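Local coordinates for CopN (Chlamydia pneumoniae, PDB 4NRH), which probably acts as a gatekeeper of type III secretion, binding the chaperone Scc3 in a complex that directs translocator secretion, at residues A[130-135]-A[140-145]; A[203-208]-A[266-271]; A[231-236]-A[278-283]. All blocks are in the same frame, centred on the assembly; numbering follows the deposited sequence.

Contact 1: A[130-135]-A[140-145]; sequences LEVTGD and DQLLSM
Val132 meets Leu142 and Met145 where two consecutive helices face each other. The contact is small and mainly apolar. No hydrogen bond links the two segments.

The branches of Val132 divide the work. CG1 lies 3.7 Å from CD2 of Leu142, and the two side chains cross at about a right angle. CG2 touches SD of Met145, also at 3.7 Å. The same CG2 is 4.2 Å from CD2 of Leu142, so CD2 of Leu142 rests against both branches of Val132. With chi1 near 166°, CG1 of Val132 stands beside its own carbonyl carbon and CG2 beside its own nitrogen. This turns CG1 to Leu142 and lets CG2 reach both Leu142 and the sulfur of Met145.

Met145 reaches over with its chain stretched out as far as the sulfur. It bends only at the last torsion, chi3 -50°, which turns CE off the line of the chain.

The polar part is looser. Glu131 approaches Met145 from the opposite direction, and OE2 of Glu131 is 4.2 Å from SD of Met145. This is no more than a touch. The carboxylate has a stronger partner in Arg149, which forms a salt bridge with OE1. That salt bridge, rather than the sulfur, holds the carboxylate, and it links helix 122-133 to the C-terminal end of helix 139-149.

The nearest CA atoms are those of Val132 and Leu142, 7.6 Å apart. The segments run in opposite directions, as in a helical hairpin. His137, in the short connection, packs on Leu142 and Met145. Leu142 also rests on Thr189 and Leu192 of the long helix 179-215, so helices 122-133 and 139-149, both in the HrpJ-like region, meet beside that helix.

Contact 2: A[203-208]-A[266-271]; sequences ESRVPI and LNLFFS
Leu268 swings its CG opposite its own nitrogen (chi1 -170°), and this carries both methyls out toward Arg205 and Val206. Arg205 does the reverse: its CG sits opposite the carbonyl carbon, and the chain then bends at chi2 (-58°) and again at chi3. CB faces the leucine, and the bends carry the guanidinium away from it, along its own helix toward Ile208. There one guanidinium face takes CD1 of Ile208, 3.3 Å above the plane and offset toward the rim.

The contact is carried by Leu268. Its CD1 lies close on CB of Arg205, at 3.5 Å, and 4.1 Å from CG of Arg205. Its CD2 touches CG2 of Val206 at 3.9 Å, with these two side chains crossing at about a right angle. Leu268 thus pushes one methyl against each of two successive residues. No polar bond joins the segments.

One turn on, Ser271 OG donates to Asn267 O at 2.7 Å. Ser271 N reaches the same oxygen from the opposite face of its plane. Helix 179-215 is kinked at Pro207, just past the contact, because the proline nitrogen cannot donate to the preceding turn.

Around it, Leu268 also packs on Tyr201 and Phe202 of helix 179-215. Val206 leans on Val229 of helix 226-237. Phe270 packs on Ile294 of helix 284-301 and on Leu46 of the chaperone chain.

Contact 3: A[231-236]-A[278-283]; sequences ESYHKI and SRLFSS
Tyr233 reaches past Leu280 to the edge of Phe281. From CB its chain sets off with CG opposite the backbone nitrogen (chi1 -179°), which projects the ring out from helix 226-237 and toward segment 278-283. Along one side of the ring, CE2 of Tyr233 lies 4.2 Å from CD1 of Leu280, in an oblique approach. At the tip, OH of Tyr233 is 3.8 Å from CZ of Phe281. The hydroxyl comes to the edge of that ring, near its plane, and the two side chains cross at about a right angle. OH has a polar partner too, since it is hydrogen-bonded to Thr276 OG1. The buried hydroxyl is thereby satisfied while its flank packs against the phenylalanine.

Leu280 takes a second ring on its other branch. Its CD2 lies 4.4 Å from NE2 of His234, again obliquely, so the isobutyl group sits against both rings. NE2 of His234 is hydrogen-bonded to Ser198 OG, which fixes the imidazole at that end.

The loop side is shaped by a short 3-10 turn. Phe281 N bonds to Ser278 O at 3.2 Å, and the same oxygen lies in plane at the edge of the Phe281 ring.

Helix 179-215 packs here through Phe202, edge-to-face with the Tyr233 ring, and Ser198, on Tyr233 and Leu280, while the loop also binds the chaperone chain, Arg279 forming a salt bridge with Asp29 of that subunit. The contact thus joins helix 226-237 to a loop of the chaperone interface.

How the contacts relate
Contacts 2 and 3 belong to one helical domain and touch each other: Phe269 CE2 lies 3.6 Å from Ile236 CD1. Contact 1 stands apart in the HrpJ-like region, with its centre about 21 Å from that of contact 3 and about 29 Å from that of contact 2. Helix 179-215 supplies a segment of contact 2 and packs against contacts 1 and 3. Contact 2 is buried and aliphatic. Contacts 1 and 3 are partly buried and have polar ends tied to outside partners, an acid in contact 1 and a hydroxyl and an imidazole in contact 3. The chaperone touches contacts 2 and 3 but not contact 1.

Contact 1: A[130-135]-A[140-145]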
loop_
_atom_site.group_PDB
_atom_site.type_symbol
_atom_site.label_atom_id
_atom_site.label_comp_id
_atom_site.label_asym_id
_atom_site.label_seq_id
_atom_site.Cartn_x
_atom_site.Cartn_y
_atom_site.Cartn_z
ATOM N N LEU A 130 12.175 14.246 -9.082
ATOM C CA LEU A 130 13.622 14.104 -9.190
ATOM C C LEU A 130 14.273 14.019 -7.813
ATOM O O LEU A 130 15.189 13.228 -7.600
ATOM C CB LEU A 130 14.218 15.265 -9.991
ATOM C CG LEU A 130 14.589 14.954 -11.444
ATOM C CD1 LEU A 130 13.455 14.230 -12.155
ATOM C CD2 LEU A 130 14.967 16.224 -12.188
ATOM N N GLU A 131 13.802 14.845 -6.883
ATOM C CA GLU A 131 14.321 14.834 -5.518
ATOM C C GLU A 131 13.981 13.536 -4.788
ATOM O O GLU A 131 14.830 12.950 -4.118
ATOM C CB GLU A 131 13.782 16.029 -4.728
ATOM C CG GLU A 131 14.228 16.050 -3.273
ATOM C CD GLU A 131 13.690 17.244 -2.509
ATOM O OE1 GLU A 131 12.951 18.055 -3.107
ATOM O OE2 GLU A 131 14.007 17.371 -1.307
ATOM N N VAL A 132 12.732 13.094 -4.920
ATOM C CA VAL A 132 12.260 11.890 -4.242
ATOM C C VAL A 132 12.995 10.644 -4.728
ATOM O O VAL A 132 13.438 9.817 -3.929
ATOM C CB VAL A 132 10.741 11.693 -4.446
ATOM C CG1 VAL A 132 10.320 10.285 -4.044
ATOM C CG2 VAL A 132 9.961 12.733 -3.658
ATOM N N THR A 133 13.139 10.527 -6.042
ATOM C CA THR A 133 13.737 9.344 -6.645
ATOM C C THR A 133 15.249 9.484 -6.778
ATOM O O THR A 133 15.937 8.537 -7.161
ATOM C CB THR A 133 13.133 9.058 -8.030
ATOM O OG1 THR A 133 13.478 10.120 -8.928
ATOM C CG2 THR A 133 11.619 8.957 -7.938
ATOM N N GLY A 134 15.764 10.668 -6.461
ATOM C CA GLY A 134 17.187 10.933 -6.564
ATOM C C GLY A 134 17.990 10.403 -5.390
ATOM O O GLY A 134 19.216 10.480 -5.385
ATOM N N ASP A 135 17.294 9.862 -4.394
ATOM C CA ASP A 135 17.944 9.330 -3.202
ATOM C C ASP A 135 17.038 8.339 -2.485
ATOM O O ASP A 135 15.841 8.265 -2.764
ATOM C CB ASP A 135 18.334 10.464 -2.249
ATOM C CG ASP A 135 19.513 10.104 -1.364
ATOM O OD1 ASP A 135 19.672 8.909 -1.034
ATOM O OD2 ASP A 135 20.280 11.017 -0.994
ATOM N N ASP A 140 8.493 7.827 6.315
ATOM C CA ASP A 140 8.536 8.993 7.189
ATOM C C ASP A 140 9.231 10.186 6.538
ATOM O O ASP A 140 8.767 11.322 6.653
ATOM C CB ASP A 140 9.228 8.642 8.505
ATOM C CG ASP A 140 8.422 7.672 9.345
ATOM O OD1 ASP A 140 7.191 7.595 9.147
ATOM O OD2 ASP A 140 9.017 6.985 10.201
ATOM N N GLN A 141 10.346 9.926 5.862
ATOM C CA GLN A 141 11.085 10.980 5.174
ATOM C C GLN A 141 10.243 11.591 4.059
ATOM O O GLN A 141 10.276 12.802 3.839
ATOM C CB GLN A 141 12.404 10.442 4.614
ATOM C CG GLN A 141 13.406 10.043 5.686
ATOM C CD GLN A 141 14.623 9.338 5.118
ATOM O OE1 GLN A 141 14.579 8.785 4.021
ATOM N NE2 GLN A 141 15.719 9.356 5.868
ATOM N N LEU A 142 9.499 10.747 3.352
ATOM C CA LEU A 142 8.568 11.219 2.334
ATOM C C LEU A 142 7.479 12.090 2.953
ATOM O O LEU A 142 7.091 13.109 2.385
ATOM C CB LEU A 142 7.939 10.041 1.585
ATOM C CG LEU A 142 8.860 9.244 0.658
ATOM C CD1 LEU A 142 8.108 8.090 0.014
ATOM C CD2 LEU A 142 9.465 10.151 -0.402
ATOM N N LEU A 143 6.992 11.683 4.122
ATOM C CA LEU A 143 5.950 12.428 4.820
ATOM C C LEU A 143 6.433 13.813 5.239
ATOM O O LEU A 143 5.778 14.817 4.958
ATOM C CB LEU A 143 5.465 11.656 6.048
ATOM C CG LEU A 143 4.377 12.354 6.868
ATOM C CD1 LEU A 143 3.094 12.485 6.061
ATOM C CD2 LEU A 143 4.122 11.619 8.176
ATOM N N SER A 144 7.581 13.856 5.912
ATOM C CA SER A 144 8.183 15.113 6.345
ATOM C C SER A 144 8.430 16.040 5.160
ATOM O O SER A 144 8.267 17.256 5.262
ATOM C CB SER A 144 9.493 14.855 7.089
ATOM O OG SER A 144 9.308 13.920 8.137
ATOM N N MET A 145 8.832 15.449 4.040
ATOM C CA MET A 145 9.093 16.195 2.816
ATOM C C MET A 145 7.826 16.875 2.303
ATOM O O MET A 145 7.837 18.060 1.971
ATOM C CB MET A 145 9.672 15.267 1.746
ATOM C CG MET A 145 10.145 15.973 0.490
ATOM S SD MET A 145 10.787 14.816 -0.734
ATOM C CE MET A 145 11.930 13.870 0.268
#

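Contact 2: A[203-208]-A[266-271]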
loop_
_atom_site.group_PDB
_atom_site.type_symbol
_atom_site.label_atom_id
_atom_site.label_comp_id
_atom_site.label_asym_id
_atom_site.label_seq_id
_atom_site.Cartn_x
_atom_site.Cartn_y
_atom_site.Cartn_z
ATOM N N GLU A 203 -8.562 14.431 10.160
ATOM C CA GLU A 203 -8.824 15.813 9.760
ATOM C C GLU A 203 -10.323 16.088 9.694
ATOM O O GLU A 203 -10.781 17.186 10.006
ATOM C CB GLU A 203 -8.175 16.124 8.409
ATOM C CG GLU A 203 -8.418 17.547 7.922
ATOM C CD GLU A 203 -7.614 17.888 6.684
ATOM O OE1 GLU A 203 -7.310 16.968 5.897
ATOM O OE2 GLU A 203 -7.291 19.080 6.495
ATOM N N SER A 204 -11.081 15.080 9.277
ATOM C CA SER A 204 -12.531 15.186 9.203
ATOM C C SER A 204 -13.202 14.980 10.562
ATOM O O SER A 204 -14.082 15.748 10.950
ATOM C CB SER A 204 -13.080 14.175 8.193
ATOM O OG SER A 204 -14.446 13.894 8.441
ATOM N N ARG A 205 -12.784 13.941 11.280
ATOM C CA ARG A 205 -13.486 13.511 12.489
ATOM C C ARG A 205 -13.146 14.315 13.748
ATOM O O ARG A 205 -14.014 14.537 14.591
ATOM C CB ARG A 205 -13.210 12.029 12.752
ATOM C CG ARG A 205 -13.481 11.109 11.570
ATOM C CD ARG A 205 -14.916 11.204 11.082
ATOM N NE ARG A 205 -15.879 11.093 12.173
ATOM C CZ ARG A 205 -17.185 11.296 12.036
ATOM N NH1 ARG A 205 -17.687 11.613 10.850
ATOM N NH2 ARG A 205 -17.991 11.175 13.082
ATOM N N VAL A 206 -11.889 14.729 13.890
ATOM C CA VAL A 206 -11.463 15.453 15.091
ATOM C C VAL A 206 -12.251 16.755 15.329
ATOM O O VAL A 206 -12.688 17.000 16.456
ATOM C CB VAL A 206 -9.943 15.763 15.059
ATOM C CG1 VAL A 206 -9.578 16.795 16.115
ATOM C CG2 VAL A 206 -9.138 14.487 15.257
ATOM N N PRO A 207 -12.448 17.591 14.286
ATOM C CA PRO A 207 -13.287 18.773 14.526
ATOM C C PRO A 207 -14.716 18.422 14.943
ATOM O O PRO A 207 -15.359 19.205 15.640
ATOM C CB PRO A 207 -13.282 19.486 13.171
ATOM C CG PRO A 207 -12.018 19.061 12.532
ATOM C CD PRO A 207 -11.846 17.628 12.940
ATOM N N ILE A 208 -15.200 17.258 14.515
ATOM C CA ILE A 208 -16.528 16.791 14.901
ATOM C C ILE A 208 -16.557 16.430 16.386
ATOM O O ILE A 208 -17.524 16.731 17.089
ATOM C CB ILE A 208 -16.965 15.578 14.056
ATOM C CG1 ILE A 208 -17.063 15.968 12.579
ATOM C CG2 ILE A 208 -18.289 15.016 14.555
ATOM C CD1 ILE A 208 -17.488 14.836 11.675
ATOM N N LEU A 266 -10.708 7.671 22.316
ATOM C CA LEU A 266 -10.594 6.216 22.275
ATOM C C LEU A 266 -11.555 5.614 21.255
ATOM O O LEU A 266 -11.184 4.724 20.489
ATOM C CB LEU A 266 -10.854 5.616 23.657
ATOM C CG LEU A 266 -9.748 5.768 24.700
ATOM C CD1 LEU A 266 -10.259 5.387 26.081
ATOM C CD2 LEU A 266 -8.545 4.922 24.321
ATOM N N ASN A 267 -12.793 6.100 21.256
ATOM C CA ASN A 267 -13.784 5.664 20.279
ATOM C C ASN A 267 -13.354 6.032 18.865
ATOM O O ASN A 267 -13.609 5.296 17.912
ATOM C CB ASN A 267 -15.150 6.276 20.587
ATOM C CG ASN A 267 -15.835 5.611 21.763
ATOM O OD1 ASN A 267 -15.647 4.421 22.014
ATOM N ND2 ASN A 267 -16.635 6.379 22.492
ATOM N N LEU A 268 -12.703 7.184 18.740
ATOM C CA LEU A 268 -12.192 7.645 17.457
ATOM C C LEU A 268 -11.074 6.728 16.964
ATOM O O LEU A 268 -11.028 6.370 15.787
ATOM C CB LEU A 268 -11.694 9.086 17.569
ATOM C CG LEU A 268 -11.354 9.766 16.247
ATOM C CD1 LEU A 268 -12.552 9.692 15.322
ATOM C CD2 LEU A 268 -10.939 11.210 16.479
ATOM N N PHE A 269 -10.173 6.361 17.870
ATOM C CA PHE A 269 -9.093 5.431 17.553
ATOM C C PHE A 269 -9.628 4.067 17.133
ATOM O O PHE A 269 -9.136 3.467 16.177
ATOM C CB PHE A 269 -8.148 5.273 18.747
ATOM C CG PHE A 269 -7.165 6.401 18.899
ATOM C CD1 PHE A 269 -7.078 7.398 17.942
ATOM C CD2 PHE A 269 -6.324 6.459 19.998
ATOM C CE1 PHE A 269 -6.172 8.434 18.080
ATOM C CE2 PHE A 269 -5.417 7.492 20.142
ATOM C CZ PHE A 269 -5.341 8.481 19.181
ATOM N N PHE A 270 -10.630 3.579 17.859
ATOM C CA PHE A 270 -11.223 2.278 17.574
ATOM C C PHE A 270 -11.915 2.283 16.215
ATOM O O PHE A 270 -11.799 1.329 15.445
ATOM C CB PHE A 270 -12.216 1.880 18.671
ATOM C CG PHE A 270 -12.679 0.453 18.579
ATOM C CD1 PHE A 270 -13.789 0.117 17.820
ATOM C CD2 PHE A 270 -11.996 -0.555 19.241
ATOM C CE1 PHE A 270 -14.212 -1.195 17.728
ATOM C CE2 PHE A 270 -12.415 -1.868 19.153
ATOM C CZ PHE A 270 -13.524 -2.189 18.396
ATOM N N SER A 271 -12.636 3.362 15.931
ATOM C CA SER A 271 -13.310 3.519 14.648
ATOM C C SER A 271 -12.305 3.597 13.503
ATOM O O SER A 271 -12.592 3.174 12.384
ATOM C CB SER A 271 -14.196 4.767 14.660
ATOM O OG SER A 271 -15.078 4.754 15.768
#

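Contact 3: A[231-236]-A[278-283]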
loop_
_atom_site.group_PDB
_atom_site.type_symbol
_atom_site.label_atom_id
_atom_site.label_comp_id
_atom_site.label_asym_id
_atom_site.label_seq_id
_atom_site.Cartn_x
_atom_site.Cartn_y
_atom_site.Cartn_z
ATOM N N GLU A 231 -0.596 11.476 14.856
ATOM C CA GLU A 231 0.722 11.033 15.298
ATOM C C GLU A 231 0.618 10.097 16.499
ATOM O O GLU A 231 1.402 9.160 16.631
ATOM C CB GLU A 231 1.611 12.234 15.630
ATOM C CG GLU A 231 2.083 13.002 14.402
ATOM C CD GLU A 231 2.699 14.345 14.748
ATOM O OE1 GLU A 231 2.538 14.800 15.900
ATOM O OE2 GLU A 231 3.345 14.948 13.864
ATOM N N SER A 232 -0.350 10.359 17.372
ATOM C CA SER A 232 -0.588 9.497 18.527
ATOM C C SER A 232 -1.105 8.140 18.064
ATOM O O SER A 232 -0.683 7.099 18.566
ATOM C CB SER A 232 -1.584 10.143 19.495
ATOM O OG SER A 232 -0.988 11.215 20.204
ATOM N N TYR A 233 -2.025 8.173 17.105
ATOM C CA TYR A 233 -2.588 6.969 16.499
ATOM C C TYR A 233 -1.490 6.076 15.931
ATOM O O TYR A 233 -1.486 4.863 16.146
ATOM C CB TYR A 233 -3.589 7.357 15.407
ATOM C CG TYR A 233 -4.270 6.198 14.714
ATOM C CD1 TYR A 233 -5.052 5.295 15.424
ATOM C CD2 TYR A 233 -4.158 6.026 13.340
ATOM C CE1 TYR A 233 -5.685 4.241 14.788
ATOM C CE2 TYR A 233 -4.787 4.980 12.695
ATOM C CZ TYR A 233 -5.549 4.089 13.422
ATOM O OH TYR A 233 -6.174 3.045 12.778
ATOM N N HIS A 234 -0.559 6.684 15.204
ATOM C CA HIS A 234 0.548 5.953 14.597
ATOM C C HIS A 234 1.549 5.478 15.645
ATOM O O HIS A 234 2.155 4.418 15.497
ATOM C CB HIS A 234 1.247 6.824 13.554
ATOM C CG HIS A 234 0.404 7.113 12.353
ATOM N ND1 HIS A 234 0.467 8.307 11.667
ATOM C CD2 HIS A 234 -0.522 6.361 11.714
ATOM C CE1 HIS A 234 -0.386 8.278 10.660
ATOM N NE2 HIS A 234 -0.998 7.108 10.664
ATOM N N LYS A 235 1.720 6.271 16.698
ATOM C CA LYS A 235 2.580 5.892 17.814
ATOM C C LYS A 235 2.041 4.641 18.493
ATOM O O LYS A 235 2.795 3.741 18.864
ATOM C CB LYS A 235 2.687 7.034 18.826
ATOM C CG LYS A 235 3.689 6.790 19.943
ATOM C CD LYS A 235 3.891 8.041 20.783
ATOM C CE LYS A 235 4.789 7.768 21.979
ATOM N NZ LYS A 235 4.950 8.977 22.836
ATOM N N ILE A 236 0.722 4.596 18.649
ATOM C CA ILE A 236 0.051 3.459 19.263
ATOM C C ILE A 236 0.086 2.232 18.349
ATOM O O ILE A 236 0.333 1.116 18.808
ATOM C CB ILE A 236 -1.405 3.812 19.624
ATOM C CG1 ILE A 236 -1.432 4.874 20.724
ATOM C CG2 ILE A 236 -2.157 2.588 20.082
ATOM C CD1 ILE A 236 -2.826 5.263 21.164
ATOM N N SER A 278 -5.542 -0.882 5.538
ATOM C CA SER A 278 -5.103 -2.154 6.099
ATOM C C SER A 278 -3.582 -2.264 6.083
ATOM O O SER A 278 -2.991 -2.997 6.877
ATOM C CB SER A 278 -5.720 -3.320 5.324
ATOM O OG SER A 278 -5.151 -3.439 4.032
ATOM N N ARG A 279 -2.956 -1.531 5.169
ATOM C CA ARG A 279 -1.506 -1.540 5.011
ATOM C C ARG A 279 -0.791 -0.950 6.228
ATOM O O ARG A 279 0.394 -1.200 6.444
ATOM C CB ARG A 279 -1.116 -0.775 3.744
ATOM C CG ARG A 279 0.306 -1.014 3.273
ATOM C CD ARG A 279 0.580 -0.266 1.981
ATOM N NE ARG A 279 1.968 -0.407 1.553
ATOM C CZ ARG A 279 2.417 -1.404 0.798
ATOM N NH1 ARG A 279 1.586 -2.353 0.388
ATOM N NH2 ARG A 279 3.696 -1.452 0.454
ATOM N N LEU A 280 -1.519 -0.167 7.019
ATOM C CA LEU A 280 -0.984 0.425 8.244
ATOM C C LEU A 280 -0.517 -0.620 9.253
ATOM O O LEU A 280 0.337 -0.342 10.095
ATOM C CB LEU A 280 -2.034 1.320 8.901
ATOM C CG LEU A 280 -2.328 2.664 8.244
ATOM C CD1 LEU A 280 -3.361 3.408 9.064
ATOM C CD2 LEU A 280 -1.053 3.478 8.113
ATOM N N PHE A 281 -1.081 -1.820 9.167
ATOM C CA PHE A 281 -0.793 -2.867 10.140
ATOM C C PHE A 281 0.061 -3.975 9.532
ATOM O O PHE A 281 -0.309 -4.580 8.526
ATOM C CB PHE A 281 -2.099 -3.442 10.697
ATOM C CG PHE A 281 -3.025 -2.398 11.263
ATOM C CD1 PHE A 281 -3.935 -1.744 10.447
ATOM C CD2 PHE A 281 -2.975 -2.063 12.606
ATOM C CE1 PHE A 281 -4.783 -0.780 10.962
ATOM C CE2 PHE A 281 -3.821 -1.101 13.126
ATOM C CZ PHE A 281 -4.725 -0.458 12.302
ATOM N N SER A 282 1.209 -4.232 10.152
ATOM C CA SER A 282 2.152 -5.229 9.656
ATOM C C SER A 282 1.727 -6.656 9.991
ATOM O O SER A 282 2.280 -7.615 9.453
ATOM C CB SER A 282 3.548 -4.960 10.222
ATOM O OG SER A 282 3.518 -4.918 11.638
ATOM N N SER A 283 0.753 -6.796 10.883
ATOM C CA SER A 283 0.217 -8.112 11.214
ATOM C C SER A 283 -1.235 -8.044 11.668
ATOM O O SER A 283 -1.646 -7.090 12.329
ATOM C CB SER A 283 1.070 -8.774 12.298
ATOM O OG SER A 283 0.682 -8.339 13.587
#